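Local coordinates for S-adenosylmethionine:tRNA ribosyltransferase-isomerase (Thermus thermophilus, PDB 1WDI), which probably transfers the ribose of S-adenosylmethionine to the 7-aminomethyl group of 7-deazaguanine in tRNA and isomerizes it, giving epoxyqueuosine, at residues 52-58 with 200-205. Residues are numbered along the deposited sequence; the frame is centred on the assembly and turned at random.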
loop_
_atom_site.group_PDB
_atom_site.type_symbol
_atom_site.label_atom_id
_atom_site.label_comp_id
_atom_site.label_asym_id
_atom_site.label_seq_id
_atom_site.Cartn_x
_atom_site.Cartn_y
_atom_site.Cartn_z
ATOM N N LEU A 52 19.443 -8.855 -6.644
ATOM C CA LEU A 52 19.677 -7.425 -6.615
ATOM C C LEU A 52 21.179 -7.207 -6.664
ATOM O O LEU A 52 21.953 -8.170 -6.697
ATOM C CB LEU A 52 19.096 -6.817 -5.341
ATOM C CG LEU A 52 17.589 -6.990 -5.153
ATOM C CD1 LEU A 52 17.143 -6.164 -3.953
ATOM C CD2 LEU A 52 16.851 -6.547 -6.410
ATOM N N ARG A 53 21.596 -5.951 -6.691
ATOM C CA ARG A 53 23.020 -5.660 -6.693
ATOM C C ARG A 53 23.305 -4.317 -6.045
ATOM O O ARG A 53 22.423 -3.466 -5.944
ATOM C CB ARG A 53 23.591 -5.730 -8.112
ATOM C CG ARG A 53 22.842 -4.954 -9.159
ATOM C CD ARG A 53 22.766 -5.771 -10.445
ATOM N NE ARG A 53 22.186 -4.996 -11.533
ATOM C CZ ARG A 53 21.727 -5.513 -12.666
ATOM N NH1 ARG A 53 21.773 -6.822 -12.873
ATOM N NH2 ARG A 53 21.218 -4.714 -13.593
ATOM N N PRO A 54 24.538 -4.124 -5.558
ATOM C CA PRO A 54 24.856 -2.845 -4.922
ATOM C C PRO A 54 24.486 -1.679 -5.830
ATOM O O PRO A 54 24.816 -1.673 -7.014
ATOM C CB PRO A 54 26.362 -2.950 -4.648
ATOM C CG PRO A 54 26.845 -3.937 -5.680
ATOM C CD PRO A 54 25.740 -4.967 -5.695
ATOM N N GLY A 55 23.785 -0.700 -5.274
ATOM C CA GLY A 55 23.381 0.435 -6.080
ATOM C C GLY A 55 21.900 0.382 -6.398
ATOM O O GLY A 55 21.305 1.408 -6.711
ATOM N N ASP A 56 21.301 -0.807 -6.340
ATOM C CA ASP A 56 19.868 -0.917 -6.588
ATOM C C ASP A 56 19.182 -0.061 -5.532
ATOM O O ASP A 56 19.649 0.032 -4.396
ATOM C CB ASP A 56 19.368 -2.358 -6.429
ATOM C CG ASP A 56 19.599 -3.210 -7.664
ATOM O OD1 ASP A 56 19.812 -2.656 -8.761
ATOM O OD2 ASP A 56 19.541 -4.448 -7.532
ATOM N N VAL A 57 18.084 0.577 -5.909
ATOM C CA VAL A 57 17.336 1.392 -4.968
ATOM C C VAL A 57 15.997 0.707 -4.739
ATOM O O VAL A 57 15.154 0.641 -5.639
ATOM C CB VAL A 57 17.085 2.814 -5.503
ATOM C CG1 VAL A 57 16.288 3.614 -4.478
ATOM C CG2 VAL A 57 18.407 3.499 -5.795
ATOM N N LEU A 58 15.819 0.190 -3.530
ATOM C CA LEU A 58 14.596 -0.503 -3.150
ATOM C C LEU A 58 13.682 0.512 -2.458
ATOM O O LEU A 58 14.032 1.070 -1.416
ATOM C CB LEU A 58 14.954 -1.654 -2.207
ATOM C CG LEU A 58 14.087 -2.910 -2.103
ATOM C CD1 LEU A 58 13.779 -3.468 -3.482
ATOM C CD2 LEU A 58 14.834 -3.947 -1.269
ATOM N N MET A 200 24.725 -5.482 1.459
ATOM C CA MET A 200 25.205 -5.622 0.090
ATOM C C MET A 200 25.072 -4.323 -0.704
ATOM O O MET A 200 25.157 -4.321 -1.928
ATOM C CB MET A 200 24.492 -6.765 -0.636
ATOM C CG MET A 200 23.008 -6.579 -0.843
ATOM S SD MET A 200 22.431 -7.871 -1.939
ATOM C CE MET A 200 23.117 -7.303 -3.491
ATOM N N GLY A 201 24.859 -3.219 0.001
ATOM C CA GLY A 201 24.761 -1.931 -0.665
ATOM C C GLY A 201 23.458 -1.595 -1.368
ATOM O O GLY A 201 23.443 -0.738 -2.247
ATOM N N VAL A 202 22.367 -2.255 -0.998
ATOM C CA VAL A 202 21.077 -1.964 -1.614
ATOM C C VAL A 202 20.417 -0.842 -0.826
ATOM O O VAL A 202 20.257 -0.935 0.388
ATOM C CB VAL A 202 20.144 -3.204 -1.620
ATOM C CG1 VAL A 202 18.737 -2.804 -2.065
ATOM C CG2 VAL A 202 20.703 -4.258 -2.571
ATOM N N GLU A 203 20.049 0.227 -1.517
ATOM C CA GLU A 203 19.413 1.346 -0.847
ATOM C C GLU A 203 18.012 0.954 -0.414
ATOM O O GLU A 203 17.301 0.255 -1.138
ATOM C CB GLU A 203 19.345 2.559 -1.777
ATOM C CG GLU A 203 20.693 3.130 -2.145
ATOM C CD GLU A 203 20.584 4.456 -2.869
ATOM O OE1 GLU A 203 19.654 5.226 -2.552
ATOM O OE2 GLU A 203 21.436 4.736 -3.738
ATOM N N LEU A 204 17.629 1.397 0.776
ATOM C CA LEU A 204 16.309 1.109 1.311
ATOM C C LEU A 204 15.636 2.464 1.507
ATOM O O LEU A 204 15.955 3.192 2.447
ATOM C CB LEU A 204 16.439 0.363 2.643
ATOM C CG LEU A 204 17.264 -0.937 2.603
ATOM C CD1 LEU A 204 17.345 -1.525 4.004
ATOM C CD2 LEU A 204 16.630 -1.949 1.644
ATOM N N ARG A 205 14.722 2.809 0.604
ATOM C CA ARG A 205 14.031 4.098 0.662
ATOM C C ARG A 205 12.541 3.926 0.927
ATOM O O ARG A 205 11.916 3.002 0.401
ATOM C CB ARG A 205 14.229 4.846 -0.657
ATOM C CG ARG A 205 15.678 5.001 -1.083
ATOM C CD ARG A 205 16.447 5.944 -0.165
ATOM N NE ARG A 205 17.806 6.153 -0.652
ATOM C CZ ARG A 205 18.628 7.085 -0.188
ATOM N NH1 ARG A 205 18.230 7.901 0.781
ATOM N NH2 ARG A 205 19.846 7.203 -0.698
#
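Two parallel strands of the large mixed sheet, 57-73 and 203-211, begin side by side here, with V57 opposite E203 and L58 opposite L204. Each is entered from a turn: a type II turn spans R53 to D56, and G201, at positive phi, is the C-prime residue of the Schellman motif ending helix 191-199. The type II turn is held by R53 N donating to D56 OD2 from above the carboxylate plane, an oxygen that also forms a salt bridge with R252. The turns are joined first, G55 N donating to G201 O (3.0 Å) from above the carbonyl plane. The ladder then runs from E203 N to D56 O, from L58 N to E203 O (2.8 Å) and from R205 N to L58 O, the last nearly straight at 177°.

M200 bends at chi3 (-73°) and brings its methyl CE over the start of the turn, 3.5 Å from L52 O and close to R53 CA and P54 CD, while P54 CB rests on M200 O. V202 splits its two methyls: CG2 lies 4.1 Å from L52 CB, and CG1, anti to the backbone N, packs on L58 CB. L58 and L204 run side by side and meet through their CD2 methyls (4.0 Å). L197 of helix 191-199 covers L52, L58 and V202.

On the face bearing V57 and E203 the contact turns polar: V57 CG2 abuts the carboxylate carbon CD of E203 (3.8 Å), and CG1 meets the aliphatic CG of R205. Bent at chi2 (-69°), R205 turns its guanidinium side-on to E203, so that NE and NH2 both grip OE1, which lies in the guanidinium plane, with NH2 of R205 2.7 Å from OE1 of E203. R251 also bonds G55 O. Paired through OE1 with R205 and through OE2 with R251, the E203 carboxylate is probably kept ionised, and it links its own strand to the residues just before strand 253-256.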